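Local coordinates for putative glucoamylase (Bacteroides fragilis NCTC 9343, PDB 3EU8), which is a putative glucoamylase, probably hydrolysing glycosidic bonds in alpha-glucans, though its function has not been established, at residues A[101-106]-A[117-122]; A[107-112]-A[168-173]; A[124-129]-A[189-194]. All coordinates share one frame; numbering follows the deposited sequence.

The three contacts illustrate how loops on the same side of the chain's centre touch through direct bonds and packing between neighbouring segments. Contacts 1 and 2 have centres about 11 Å apart and their segments alternate along the chain; R104 NH1 meets E169 OE1 in a 2.8 Å salt bridge, and Q121 N lies 2.9 Å from W112 O, a probable hydrogen bond. Contact 3, centred about 13 Å from contact 1 and 15 Å from contact 2, is joined by packing: F105 CD2 lies 3.4 Å from G129 C, and P110 CB is equally close to G129 O. None of the three includes S11 or T14, the residues of the potassium site.

Contact 1: residues A[101-106]-A[117-122]; sequences KADRFK and TGHVQP. With EDO (1,2-ethanediol), chain B; EDO (1,2-ethanediol), chain K.
D103 OD1 receives H119 ND1 at 3.2 Å in an almost straight bond, and it also has O2 of the chain B 1,2-ethanediol beside it. The histidine uses the syn side of this oxygen, from somewhat outside the carboxylate plane, while OD1 itself lies almost exactly in the imidazole plane, at the ring edge. The two planes are turned 46° apart. The other oxygen has a separate task: D103 OD2 accepts the backbone N of V120 at 3.0 Å, the N-H arriving from well above the carboxylate plane. One aspartate therefore fastens two successive residues of 117-122, and the pair of bonds restricts rotation of its carboxylate. The CG of D103 is placed beside its own backbone N (chi1 -76°), which carries the carboxylate across to the facing loop.

The backbone closes the same junction, with D103 N giving a hydrogen bond of 2.9 Å to G118 O, and A102 CA adding a weaker CH...O approach to that carbonyl. The loop after short strand 112-114 here comes back alongside the one that leaves helix 85-101. Membership of the six-hairpin clan is consistent with such loops joining the helices of an (alpha/alpha)6 barrel. The returning loop is shaped by G118, whose phi is positive, and by an ST turn in which T117 OG1 accepts H119 N. On the apolar flank, V120 CB reaches the edge of the F105 ring, 4.1 Å from CZ, whereas V120 CG1 lies beside the carboxylate, 3.4 Å from D103 OD2. F105 is in turn packed against W187 of strand 186-187. The chain B ethanediol, probably from the crystallisation liquor, places its O2 3.1 Å from K101 O as well as near D103 OD1, and which of the two it bonds is not settled.

Contact 2: residues A[107-112]-A[168-173]; sequences GAYPHW and REVDWN. With EDO (1,2-ethanediol), chain S.
V170 presses against G107 from its CB onward, CB standing 3.7 Å from G107 O. At the branch the two methyls part company. CG2, set beside the backbone N of V170, comes closest, only 3.1 Å from G107 O, a tight methyl-to-carbonyl approach; farther on, the same methyl touches Y109 CE1 at 4.4 Å, obliquely to the ring. CG1 takes the position anti to the backbone N (chi1 -179°), and that turns it over the centre of one face of the W172 indole in its own segment, 3.4 Å above the plane; across the contact it meets G107 O at 3.9 Å, with A108 CA at the limit of contact.

No conventional hydrogen bond crosses between 107-112 and 168-173, where the backbones meet through CH...O contacts, although K106 next door makes a backbone hydrogen bond with D171. G107 CA points a hydrogen almost straight at E169 O over 3.4 Å, while V170 CA returns a more bent contact to G107 O. Such close approach, 4.0 Å between the CA atoms of G107 and V170, is possible because G107 has no side chain. The contact joins the end of helix 154-169 to the loop leading into strand 112-114. Next to it, Y109 packs on L138 and M139 of helix 132-149, and W172 on L211 and A212 of helix 206-214. R168 NH2 donates to O1 of an ethanediol at the guanidinium edge.

Contact 3: residues A[124-129]-A[189-194]; sequences GQKDNG and PEYGWE
A type I beta turn from G124 to D127 and a type II' turn from Y191 to E194 lie side by side, with K126 and Y191 bringing their CA atoms to 6.1 Å. The Y191 ring is the centre of the contact. K126 CG lies over one face, 3.7 Å from the ring centroid and 15° off the normal, a CH-pi contact; E190 CG covers the opposite face from within the tyrosine's own segment. K126 starts beside its backbone N (chi1 -63°) and then runs extended across the ring, which delivers NZ to E194 OE1 in a salt bridge whose modelled length is too short to be taken literally.

At the ring edge stands the amide of N128, its ND2 3.7 Å from Y191 CE2. That nitrogen also makes a weak, bent hydrogen bond of 3.3 Å to E190 OE1, while OD1 is bound by S188 OG. The amide of Q125 is turned steeply, about 71°, to the ring plane and meets the phenol oxygen. NE2 comes near Y191 OH, but the angle is poor for a hydrogen bond. P189 CD rests against G129 CA at 4.2 Å. The contact lies at the surface, where the loop before strand 130-131 meets the one running from strand 186-187 toward helix 206-214; W193 meets W187 of strand 186-187, and P189 touches F105 of the loop after helix 85-101.

Contact 1: residues A[101-106]-A[117-122]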
# COMPACT_ATOMS: atom_id res chain seq x y z
N LYS A 101 19.19 7.56 10.45
CA LYS A 101 20.45 6.82 10.65
C LYS A 101 20.59 5.56 9.77
O LYS A 101 21.69 5.16 9.49
CB LYS A 101 20.64 6.48 12.16
CG LYS A 101 19.62 5.52 12.74
CD LYS A 101 19.89 5.18 14.23
CE LYS A 101 18.85 4.18 14.74
NZ LYS A 101 19.09 3.67 16.16
N ALA A 102 19.47 4.96 9.32
CA ALA A 102 19.51 3.71 8.52
C ALA A 102 20.08 3.98 7.10
O ALA A 102 20.15 5.11 6.68
CB ALA A 102 18.11 3.06 8.43
N ASP A 103 20.51 2.91 6.42
CA ASP A 103 21.08 2.98 5.07
C ASP A 103 20.15 3.69 4.11
O ASP A 103 18.98 3.33 4.01
CB ASP A 103 21.32 1.55 4.53
CG ASP A 103 22.57 0.86 5.13
OD1 ASP A 103 23.18 1.41 6.07
OD2 ASP A 103 22.93 -0.25 4.66
N ARG A 104 20.69 4.66 3.38
CA ARG A 104 20.01 5.34 2.29
C ARG A 104 20.88 5.40 1.06
O ARG A 104 22.09 5.30 1.14
CB ARG A 104 19.62 6.77 2.69
CG ARG A 104 18.24 6.87 3.27
CD ARG A 104 17.77 8.31 3.36
NE ARG A 104 18.48 8.99 4.43
CZ ARG A 104 18.39 10.28 4.70
NH1 ARG A 104 17.58 11.08 3.96
NH2 ARG A 104 19.12 10.77 5.71
N PHE A 105 20.24 5.55 -0.10
CA PHE A 105 20.92 5.50 -1.38
C PHE A 105 20.40 6.61 -2.30
O PHE A 105 19.35 6.50 -2.89
CB PHE A 105 20.74 4.12 -2.00
CG PHE A 105 21.11 3.01 -1.08
CD1 PHE A 105 22.40 2.52 -1.07
CD2 PHE A 105 20.18 2.48 -0.20
CE1 PHE A 105 22.77 1.52 -0.22
CE2 PHE A 105 20.53 1.45 0.65
CZ PHE A 105 21.85 0.97 0.66
N LYS A 106 21.19 7.69 -2.42
CA LYS A 106 20.79 8.94 -3.07
C LYS A 106 19.49 9.49 -2.48
O LYS A 106 18.66 10.00 -3.18
CB LYS A 106 20.76 8.80 -4.58
CG LYS A 106 22.08 8.26 -5.15
CD LYS A 106 23.12 9.35 -5.20
CE LYS A 106 24.48 8.76 -5.50
NZ LYS A 106 25.49 9.80 -5.84
N THR A 117 19.94 -3.46 13.06
CA THR A 117 21.22 -2.88 12.64
C THR A 117 21.12 -1.58 11.83
O THR A 117 22.09 -0.83 11.76
CB THR A 117 22.03 -3.93 11.80
OG1 THR A 117 21.35 -4.17 10.56
CG2 THR A 117 22.19 -5.23 12.55
N GLY A 118 19.99 -1.33 11.17
CA GLY A 118 19.84 -0.19 10.23
C GLY A 118 20.52 -0.42 8.89
O GLY A 118 20.59 0.48 8.06
N HIS A 119 21.00 -1.64 8.65
CA HIS A 119 21.64 -1.95 7.38
C HIS A 119 20.68 -2.61 6.43
O HIS A 119 19.79 -3.34 6.84
CB HIS A 119 22.88 -2.83 7.59
CG HIS A 119 23.97 -2.14 8.35
ND1 HIS A 119 24.31 -0.82 8.12
CD2 HIS A 119 24.75 -2.56 9.37
CE1 HIS A 119 25.28 -0.47 8.96
NE2 HIS A 119 25.56 -1.50 9.72
N VAL A 120 20.89 -2.33 5.14
CA VAL A 120 20.09 -2.88 4.06
C VAL A 120 20.06 -4.40 4.14
O VAL A 120 21.08 -5.05 4.43
CB VAL A 120 20.62 -2.36 2.70
CG1 VAL A 120 22.13 -2.73 2.55
CG2 VAL A 120 19.75 -2.85 1.55
N GLN A 121 18.88 -4.97 3.93
CA GLN A 121 18.74 -6.40 3.79
C GLN A 121 18.42 -6.64 2.31
O GLN A 121 17.35 -6.27 1.85
CB GLN A 121 17.67 -6.94 4.74
CG GLN A 121 17.51 -8.47 4.82
CD GLN A 121 18.75 -9.21 5.37
OE1 GLN A 121 19.16 -9.06 6.52
NE2 GLN A 121 19.34 -9.99 4.52
N PRO A 122 19.36 -7.22 1.55
CA PRO A 122 19.10 -7.34 0.12
C PRO A 122 17.99 -8.34 -0.16
O PRO A 122 17.83 -9.29 0.59
CB PRO A 122 20.41 -7.88 -0.44
CG PRO A 122 21.41 -7.72 0.62
CD PRO A 122 20.67 -7.78 1.91
C1 EDO B . 23.63 2.10 11.32
O1 EDO B . 22.88 2.94 12.22
C2 EDO B . 23.03 2.13 9.91
O2 EDO B . 23.77 2.90 8.93
C1 EDO K . 15.09 3.89 16.47
O1 EDO K . 16.21 3.01 16.24
C2 EDO K . 15.51 5.36 16.67
O2 EDO K . 16.32 5.51 17.86

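Contact 2: residues A[107-112]-A[168-173]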
# COMPACT_ATOMS: atom_id res chain seq x y z
N GLY A 107 19.38 9.40 -1.15
CA GLY A 107 18.22 9.84 -0.38
C GLY A 107 16.98 8.97 -0.50
O GLY A 107 15.98 9.28 0.11
N ALA A 108 17.04 7.90 -1.31
CA ALA A 108 15.98 6.90 -1.37
C ALA A 108 16.30 5.83 -0.33
O ALA A 108 17.41 5.75 0.17
CB ALA A 108 15.83 6.33 -2.79
N TYR A 109 15.30 5.02 -0.01
CA TYR A 109 15.43 3.97 0.98
C TYR A 109 15.46 2.62 0.27
O TYR A 109 14.90 2.47 -0.82
CB TYR A 109 14.25 4.06 1.99
CG TYR A 109 14.17 5.42 2.65
CD1 TYR A 109 13.54 6.47 2.00
CD2 TYR A 109 14.77 5.67 3.87
CE1 TYR A 109 13.47 7.72 2.57
CE2 TYR A 109 14.70 6.94 4.45
CZ TYR A 109 14.05 7.95 3.78
OH TYR A 109 13.97 9.20 4.29
N PRO A 110 16.11 1.63 0.90
CA PRO A 110 16.02 0.28 0.40
C PRO A 110 14.64 -0.33 0.68
O PRO A 110 13.90 0.19 1.49
CB PRO A 110 17.06 -0.46 1.24
CG PRO A 110 17.08 0.33 2.56
CD PRO A 110 16.95 1.72 2.12
N HIS A 111 14.31 -1.42 -0.00
CA HIS A 111 13.09 -2.16 0.32
C HIS A 111 13.11 -2.63 1.78
O HIS A 111 12.16 -2.36 2.54
CB HIS A 111 12.93 -3.33 -0.65
CG HIS A 111 11.59 -4.01 -0.57
ND1 HIS A 111 11.15 -4.86 -1.57
CD2 HIS A 111 10.58 -3.94 0.33
CE1 HIS A 111 9.95 -5.31 -1.26
NE2 HIS A 111 9.58 -4.77 -0.11
N TRP A 112 14.20 -3.26 2.19
CA TRP A 112 14.33 -3.83 3.53
C TRP A 112 15.58 -3.39 4.25
O TRP A 112 16.62 -3.15 3.62
CB TRP A 112 14.34 -5.38 3.47
CG TRP A 112 13.06 -5.98 2.92
CD1 TRP A 112 11.85 -5.99 3.53
CD2 TRP A 112 12.88 -6.65 1.67
NE1 TRP A 112 10.94 -6.62 2.75
CE2 TRP A 112 11.53 -7.04 1.60
CE3 TRP A 112 13.72 -6.93 0.58
CZ2 TRP A 112 10.98 -7.71 0.47
CZ3 TRP A 112 13.16 -7.60 -0.57
CH2 TRP A 112 11.82 -7.99 -0.60
N ARG A 168 13.02 16.28 1.50
CA ARG A 168 13.90 17.08 0.64
C ARG A 168 15.13 16.35 0.12
O ARG A 168 15.61 16.67 -0.96
CB ARG A 168 14.36 18.33 1.37
CG ARG A 168 13.27 19.35 1.60
CD ARG A 168 13.83 20.65 2.07
NE ARG A 168 14.17 20.65 3.48
CZ ARG A 168 15.37 20.85 4.04
NH1 ARG A 168 16.48 21.03 3.34
NH2 ARG A 168 15.43 20.84 5.37
N GLU A 169 15.64 15.41 0.90
CA GLU A 169 16.84 14.64 0.57
C GLU A 169 16.66 13.58 -0.48
O GLU A 169 17.64 13.10 -0.99
CB GLU A 169 17.45 14.03 1.86
CG GLU A 169 18.05 15.10 2.73
CD GLU A 169 18.36 14.72 4.16
OE1 GLU A 169 17.77 13.78 4.71
OE2 GLU A 169 19.18 15.42 4.76
N VAL A 170 15.43 13.17 -0.77
CA VAL A 170 15.23 12.14 -1.76
C VAL A 170 15.58 12.68 -3.15
O VAL A 170 14.96 13.63 -3.63
CB VAL A 170 13.79 11.54 -1.75
CG1 VAL A 170 13.65 10.45 -2.80
CG2 VAL A 170 13.41 11.03 -0.36
N ASP A 171 16.54 12.04 -3.82
CA ASP A 171 17.00 12.53 -5.14
C ASP A 171 16.32 11.76 -6.27
O ASP A 171 16.91 10.85 -6.86
CB ASP A 171 18.54 12.40 -5.22
CG ASP A 171 19.13 13.15 -6.42
OD1 ASP A 171 18.38 13.50 -7.32
OD2 ASP A 171 20.35 13.41 -6.45
N TRP A 172 15.06 12.10 -6.53
CA TRP A 172 14.24 11.39 -7.52
C TRP A 172 14.89 11.51 -8.91
O TRP A 172 14.92 10.59 -9.72
CB TRP A 172 12.82 12.00 -7.57
CG TRP A 172 12.10 12.07 -6.24
CD1 TRP A 172 12.10 13.10 -5.38
CD2 TRP A 172 11.31 11.04 -5.63
NE1 TRP A 172 11.35 12.80 -4.27
CE2 TRP A 172 10.84 11.54 -4.41
CE3 TRP A 172 10.95 9.73 -6.00
CZ2 TRP A 172 10.02 10.79 -3.55
CZ3 TRP A 172 10.12 9.00 -5.19
CH2 TRP A 172 9.68 9.53 -3.96
N ASN A 173 15.42 12.69 -9.17
CA ASN A 173 16.08 12.95 -10.45
C ASN A 173 17.32 12.03 -10.70
O ASN A 173 17.54 11.60 -11.81
CB ASN A 173 16.47 14.41 -10.46
CG ASN A 173 16.51 14.97 -11.80
OD1 ASN A 173 15.47 15.07 -12.47
ND2 ASN A 173 17.70 15.41 -12.22
C1 EDO S . 19.57 21.67 6.14
O1 EDO S . 18.24 21.82 6.66
C2 EDO S . 19.50 20.93 4.80
O2 EDO S . 20.73 20.30 4.45

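Contact 3: residues A[124-129]-A[189-194]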
# COMPACT_ATOMS: atom_id res chain seq x y z
N GLY A 124 18.02 -10.79 -2.98
CA GLY A 124 18.82 -11.27 -4.08
C GLY A 124 19.98 -10.34 -4.34
O GLY A 124 19.96 -9.15 -3.96
N GLN A 125 20.97 -10.88 -5.03
CA GLN A 125 22.31 -10.35 -5.04
C GLN A 125 22.39 -8.85 -5.36
O GLN A 125 23.08 -8.11 -4.66
CB GLN A 125 23.15 -11.15 -6.04
CG GLN A 125 24.65 -10.95 -5.90
CD GLN A 125 25.40 -11.11 -7.22
OE1 GLN A 125 24.78 -11.41 -8.26
NE2 GLN A 125 26.72 -10.92 -7.20
N LYS A 126 21.68 -8.42 -6.41
CA LYS A 126 21.89 -7.08 -6.98
C LYS A 126 20.93 -5.99 -6.44
O LYS A 126 21.16 -4.80 -6.68
CB LYS A 126 21.86 -7.14 -8.51
CG LYS A 126 22.98 -7.98 -9.10
CD LYS A 126 23.17 -7.77 -10.58
CE LYS A 126 24.23 -8.72 -11.17
NZ LYS A 126 24.36 -8.53 -12.65
N ASP A 127 19.89 -6.39 -5.72
CA ASP A 127 18.93 -5.46 -5.15
C ASP A 127 19.34 -5.18 -3.71
O ASP A 127 18.71 -5.64 -2.78
CB ASP A 127 17.50 -5.99 -5.26
CG ASP A 127 16.44 -4.94 -4.89
OD1 ASP A 127 16.81 -3.77 -4.64
OD2 ASP A 127 15.24 -5.31 -4.82
N ASN A 128 20.42 -4.41 -3.56
CA ASN A 128 20.99 -4.08 -2.28
C ASN A 128 21.13 -2.59 -2.07
O ASN A 128 21.89 -2.18 -1.21
CB ASN A 128 22.36 -4.79 -2.08
CG ASN A 128 23.42 -4.33 -3.09
OD1 ASN A 128 23.16 -3.57 -4.02
ND2 ASN A 128 24.63 -4.82 -2.90
N GLY A 129 20.42 -1.78 -2.86
CA GLY A 129 20.48 -0.34 -2.74
C GLY A 129 19.10 0.29 -2.61
O GLY A 129 18.19 -0.25 -1.93
N PRO A 189 24.91 1.13 -5.11
CA PRO A 189 26.31 1.62 -5.11
C PRO A 189 27.27 0.62 -5.74
O PRO A 189 28.19 1.01 -6.44
CB PRO A 189 26.66 1.81 -3.63
CG PRO A 189 25.40 1.63 -2.88
CD PRO A 189 24.31 1.09 -3.77
N GLU A 190 27.02 -0.66 -5.49
CA GLU A 190 27.85 -1.76 -6.00
C GLU A 190 27.50 -2.17 -7.43
O GLU A 190 28.37 -2.33 -8.26
CB GLU A 190 27.69 -2.99 -5.06
CG GLU A 190 28.33 -4.29 -5.53
CD GLU A 190 28.57 -5.31 -4.39
OE1 GLU A 190 27.86 -5.27 -3.35
OE2 GLU A 190 29.49 -6.15 -4.55
N TYR A 191 26.22 -2.35 -7.72
CA TYR A 191 25.79 -2.86 -9.02
C TYR A 191 25.21 -1.83 -9.94
O TYR A 191 24.77 -2.18 -11.02
CB TYR A 191 24.75 -3.98 -8.84
CG TYR A 191 25.28 -5.18 -8.10
CD1 TYR A 191 26.03 -6.15 -8.76
CD2 TYR A 191 25.04 -5.34 -6.75
CE1 TYR A 191 26.52 -7.25 -8.08
CE2 TYR A 191 25.51 -6.43 -6.07
CZ TYR A 191 26.26 -7.38 -6.74
OH TYR A 191 26.74 -8.47 -6.05
N GLY A 192 25.17 -0.56 -9.52
CA GLY A 192 24.64 0.50 -10.37
C GLY A 192 23.21 0.31 -10.89
O GLY A 192 22.26 0.17 -10.12
N TRP A 193 23.07 0.31 -12.22
CA TRP A 193 21.75 0.23 -12.85
C TRP A 193 21.42 -1.18 -13.38
O TRP A 193 20.51 -1.36 -14.19
CB TRP A 193 21.67 1.25 -13.98
CG TRP A 193 21.98 2.63 -13.52
CD1 TRP A 193 23.15 3.34 -13.70
CD2 TRP A 193 21.12 3.49 -12.78
NE1 TRP A 193 23.05 4.57 -13.12
CE2 TRP A 193 21.82 4.69 -12.54
CE3 TRP A 193 19.84 3.34 -12.25
CZ2 TRP A 193 21.27 5.73 -11.82
CZ3 TRP A 193 19.30 4.38 -11.55
CH2 TRP A 193 20.00 5.55 -11.34
N GLU A 194 22.16 -2.19 -12.90
CA GLU A 194 22.08 -3.53 -13.48
C GLU A 194 20.71 -4.20 -13.30
O GLU A 194 20.35 -5.08 -14.09
CB GLU A 194 23.18 -4.42 -12.92
CG GLU A 194 24.55 -4.21 -13.55
CD GLU A 194 25.61 -5.12 -12.93
OE1 GLU A 194 25.29 -6.31 -12.67
OE2 GLU A 194 26.76 -4.65 -12.70